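Local coordinates for CRISPR-associated protein, Cse2 family (Meiothermus ruber, PDB 3WA8), which probably binds guide RNA as the small Cse2 (CasB) subunit of a type I-E CRISPR surveillance complex and helps stabilise the R-loop, at residues A[11-19]-A[162-170]. Residues are numbered along the deposited sequence; the frame is centred on the assembly and turned at random.
Sequences EQAFVRYLR and WSELLRDLL
The side chain of E11 packs as a knob into a hole formed by S163, L166, R167 and L170 on helix 162-170. Its CG lies 3.6 Å from L166 CD2. The chain bends at chi2 (84°), which turns the carboxylate along the helix toward L170; OE2 comes 3.5 Å from L170 CD1. E11 CD meets the aliphatic base of R167 at CB, 3.9 Å away. The charged ends do not pair: R167 reaches away and makes a long salt bridge with D168. With an alanine here in place of E11, the hole among L166, R167 and L170 would probably be left partly unfilled, and the CB of R167 would lose its contact with the carboxylate. One turn before R167 on helix 162-170, S163 CB packs 3.6 Å from the backbone N of Q12. Here the two backbones come nearest, with CA atoms of Q12 and S163 5.0 Å apart. The contact joins the N-terminal helix 10-21 to helix 162-170 in the all-helical Cse2 fold, the segment axes at 131°. Apolar groups line its buried side. F14 CD2 touches L166 CD2 at 3.7 Å, and V15 CG2 sits 4.0 Å from W162 CB. F14 is held by edge-to-face contacts with Y65 and F48, and W162 by one with W72. R19 approaches W162 loosely; V15 CG1 lies over one face of the R19 guanidinium, toward its rim, and R19 NH2 forms a salt bridge with E80.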
loop_
_atom_site.group_PDB
_atom_site.type_symbol
_atom_site.label_atom_id
_atom_site.label_comp_id
_atom_site.label_asym_id
_atom_site.label_seq_id
_atom_site.Cartn_x
_atom_site.Cartn_y
_atom_site.Cartn_z
ATOM N N GLU A 11 3.390 -5.778 -10.636
ATOM C CA GLU A 11 2.808 -5.677 -9.301
ATOM C C GLU A 11 1.370 -6.185 -9.281
ATOM O O GLU A 11 0.940 -6.811 -8.295
ATOM C CB GLU A 11 2.868 -4.258 -8.750
ATOM C CG GLU A 11 4.252 -3.719 -8.592
ATOM C CD GLU A 11 4.792 -3.135 -9.868
ATOM O OE1 GLU A 11 3.982 -2.910 -10.790
ATOM O OE2 GLU A 11 6.022 -2.906 -9.951
ATOM N N GLN A 12 0.622 -5.909 -10.346
ATOM C CA GLN A 12 -0.673 -6.546 -10.517
ATOM C C GLN A 12 -0.489 -8.054 -10.502
ATOM O O GLN A 12 -1.130 -8.740 -9.739
ATOM C CB GLN A 12 -1.355 -6.129 -11.827
ATOM C CG GLN A 12 -1.919 -4.735 -11.808
ATOM C CD GLN A 12 -2.656 -4.359 -13.077
ATOM O OE1 GLN A 12 -2.413 -4.884 -14.189
ATOM N NE2 GLN A 12 -3.579 -3.428 -12.917
ATOM N N ALA A 13 0.401 -8.568 -11.334
ATOM C CA ALA A 13 0.585 -9.997 -11.407
ATOM C C ALA A 13 0.883 -10.538 -10.017
ATOM O O ALA A 13 0.409 -11.609 -9.640
ATOM C CB ALA A 13 1.692 -10.336 -12.350
ATOM N N PHE A 14 1.646 -9.784 -9.240
ATOM C CA PHE A 14 2.059 -10.275 -7.963
ATOM C C PHE A 14 0.854 -10.442 -7.046
ATOM O O PHE A 14 0.675 -11.490 -6.400
ATOM C CB PHE A 14 3.093 -9.333 -7.357
ATOM C CG PHE A 14 3.500 -9.701 -5.958
ATOM C CD1 PHE A 14 4.209 -10.886 -5.709
ATOM C CD2 PHE A 14 3.165 -8.872 -4.886
ATOM C CE1 PHE A 14 4.579 -11.237 -4.400
ATOM C CE2 PHE A 14 3.536 -9.206 -3.595
ATOM C CZ PHE A 14 4.247 -10.393 -3.346
ATOM N N VAL A 15 0.031 -9.405 -6.991
ATOM C CA VAL A 15 -1.134 -9.399 -6.129
ATOM C C VAL A 15 -2.133 -10.481 -6.543
ATOM O O VAL A 15 -2.576 -11.240 -5.703
ATOM C CB VAL A 15 -1.758 -7.991 -6.099
ATOM C CG1 VAL A 15 -3.191 -8.014 -5.539
ATOM C CG2 VAL A 15 -0.836 -7.057 -5.290
ATOM N N ARG A 16 -2.459 -10.574 -7.822
ATOM C CA ARG A 16 -3.257 -11.684 -8.322
ATOM C C ARG A 16 -2.746 -13.046 -7.817
ATOM O O ARG A 16 -3.531 -13.896 -7.395
ATOM C CB ARG A 16 -3.287 -11.648 -9.852
ATOM C CG ARG A 16 -4.025 -12.805 -10.555
ATOM C CD ARG A 16 -4.435 -12.400 -12.011
ATOM N NE ARG A 16 -4.683 -10.940 -12.076
ATOM C CZ ARG A 16 -5.006 -10.231 -13.166
ATOM N NH1 ARG A 16 -5.151 -10.827 -14.359
ATOM N NH2 ARG A 16 -5.183 -8.906 -13.052
ATOM N N TYR A 17 -1.433 -13.236 -7.844
ATOM C CA TYR A 17 -0.805 -14.502 -7.500
ATOM C C TYR A 17 -1.019 -14.791 -6.027
ATOM O O TYR A 17 -1.380 -15.913 -5.661
ATOM C CB TYR A 17 0.669 -14.390 -7.872
ATOM C CG TYR A 17 1.636 -15.526 -7.584
ATOM C CD1 TYR A 17 1.914 -16.523 -8.525
ATOM C CD2 TYR A 17 2.374 -15.519 -6.405
ATOM C CE1 TYR A 17 2.877 -17.545 -8.239
ATOM C CE2 TYR A 17 3.314 -16.490 -6.105
ATOM C CZ TYR A 17 3.576 -17.505 -7.001
ATOM O OH TYR A 17 4.549 -18.442 -6.619
ATOM N N LEU A 18 -0.822 -13.776 -5.181
ATOM C CA LEU A 18 -1.079 -13.925 -3.757
ATOM C C LEU A 18 -2.540 -14.315 -3.522
ATOM O O LEU A 18 -2.812 -15.200 -2.709
ATOM C CB LEU A 18 -0.788 -12.650 -2.989
ATOM C CG LEU A 18 0.592 -12.030 -2.803
ATOM C CD1 LEU A 18 0.420 -10.619 -2.258
ATOM C CD2 LEU A 18 1.405 -12.774 -1.823
ATOM N N ARG A 19 -3.472 -13.668 -4.228
ATOM C CA ARG A 19 -4.899 -13.970 -4.075
ATOM C C ARG A 19 -5.241 -15.389 -4.479
ATOM O O ARG A 19 -6.094 -16.051 -3.871
ATOM C CB ARG A 19 -5.737 -13.046 -4.940
ATOM C CG ARG A 19 -5.570 -11.610 -4.605
ATOM C CD ARG A 19 -6.784 -10.850 -4.974
ATOM N NE ARG A 19 -6.777 -9.572 -4.271
ATOM C CZ ARG A 19 -6.697 -8.396 -4.873
ATOM N NH1 ARG A 19 -6.618 -8.324 -6.187
ATOM N NH2 ARG A 19 -6.711 -7.298 -4.162
ATOM N N TRP A 162 -3.710 -2.421 -3.599
ATOM C CA TRP A 162 -2.406 -3.009 -3.318
ATOM C C TRP A 162 -1.397 -2.979 -4.459
ATOM O O TRP A 162 -0.234 -2.647 -4.236
ATOM C CB TRP A 162 -2.562 -4.400 -2.783
ATOM C CG TRP A 162 -3.460 -4.419 -1.623
ATOM C CD1 TRP A 162 -4.778 -4.746 -1.626
ATOM C CD2 TRP A 162 -3.125 -4.080 -0.266
ATOM N NE1 TRP A 162 -5.287 -4.660 -0.350
ATOM C CE2 TRP A 162 -4.301 -4.242 0.503
ATOM C CE3 TRP A 162 -1.944 -3.675 0.376
ATOM C CZ2 TRP A 162 -4.339 -4.010 1.880
ATOM C CZ3 TRP A 162 -1.980 -3.448 1.749
ATOM C CH2 TRP A 162 -3.175 -3.624 2.482
ATOM N N SER A 163 -1.798 -3.289 -5.678
ATOM C CA SER A 163 -0.790 -3.290 -6.721
ATOM C C SER A 163 -0.196 -1.889 -6.915
ATOM O O SER A 163 1.025 -1.725 -7.045
ATOM C CB SER A 163 -1.319 -3.878 -8.019
ATOM O OG SER A 163 -2.210 -2.983 -8.613
ATOM N N GLU A 164 -1.047 -0.866 -6.896
ATOM C CA GLU A 164 -0.521 0.494 -6.989
ATOM C C GLU A 164 0.354 0.802 -5.763
ATOM O O GLU A 164 1.403 1.441 -5.907
ATOM C CB GLU A 164 -1.627 1.536 -7.197
ATOM C CG GLU A 164 -2.003 1.801 -8.666
ATOM C CD GLU A 164 -3.100 0.835 -9.249
ATOM O OE1 GLU A 164 -3.363 -0.248 -8.647
ATOM O OE2 GLU A 164 -3.689 1.162 -10.324
ATOM N N LEU A 165 -0.046 0.322 -4.580
ATOM C CA LEU A 165 0.753 0.562 -3.385
ATOM C C LEU A 165 2.182 0.026 -3.582
ATOM O O LEU A 165 3.189 0.751 -3.376
ATOM C CB LEU A 165 0.110 -0.026 -2.135
ATOM C CG LEU A 165 0.818 0.359 -0.818
ATOM C CD1 LEU A 165 0.723 1.850 -0.555
ATOM C CD2 LEU A 165 0.244 -0.392 0.390
ATOM N N LEU A 166 2.281 -1.222 -4.039
ATOM C CA LEU A 166 3.590 -1.829 -4.235
ATOM C C LEU A 166 4.438 -1.053 -5.244
ATOM O O LEU A 166 5.594 -0.734 -4.960
ATOM C CB LEU A 166 3.456 -3.306 -4.611
ATOM C CG LEU A 166 4.737 -4.025 -4.999
ATOM C CD1 LEU A 166 5.752 -4.031 -3.844
ATOM C CD2 LEU A 166 4.389 -5.409 -5.471
ATOM N N ARG A 167 3.853 -0.746 -6.401
ATOM C CA ARG A 167 4.530 0.061 -7.415
ATOM C C ARG A 167 5.041 1.370 -6.795
ATOM O O ARG A 167 6.172 1.802 -7.058
ATOM C CB ARG A 167 3.588 0.327 -8.603
ATOM C CG ARG A 167 4.050 1.382 -9.646
ATOM C CD ARG A 167 2.846 2.098 -10.362
ATOM N NE ARG A 167 2.918 3.568 -10.220
ATOM C CZ ARG A 167 3.056 4.456 -11.229
ATOM N NH1 ARG A 167 3.103 4.061 -12.506
ATOM N NH2 ARG A 167 3.131 5.771 -10.969
ATOM N N ASP A 168 4.210 1.978 -5.946
ATOM C CA ASP A 168 4.537 3.264 -5.349
ATOM C C ASP A 168 5.653 3.120 -4.332
ATOM O O ASP A 168 6.648 3.854 -4.401
ATOM C CB ASP A 168 3.304 3.926 -4.743
ATOM C CG ASP A 168 2.472 4.678 -5.776
ATOM O OD1 ASP A 168 2.976 4.953 -6.888
ATOM O OD2 ASP A 168 1.296 4.985 -5.484
ATOM N N LEU A 169 5.518 2.164 -3.417
ATOM C CA LEU A 169 6.619 1.869 -2.519
ATOM C C LEU A 169 7.904 1.577 -3.275
ATOM O O LEU A 169 8.962 2.034 -2.864
ATOM C CB LEU A 169 6.292 0.718 -1.601
ATOM C CG LEU A 169 5.132 0.987 -0.648
ATOM C CD1 LEU A 169 4.888 -0.242 0.211
ATOM C CD2 LEU A 169 5.418 2.205 0.226
ATOM N N LEU A 170 7.845 0.857 -4.395
ATOM C CA LEU A 170 9.083 0.522 -5.066
ATOM C C LEU A 170 9.809 1.766 -5.497
ATOM O O LEU A 170 11.022 1.754 -5.613
ATOM C CB LEU A 170 8.859 -0.412 -6.241
ATOM C CG LEU A 170 8.584 -1.880 -5.883
ATOM C CD1 LEU A 170 7.742 -2.547 -6.968
ATOM C CD2 LEU A 170 9.847 -2.699 -5.565
#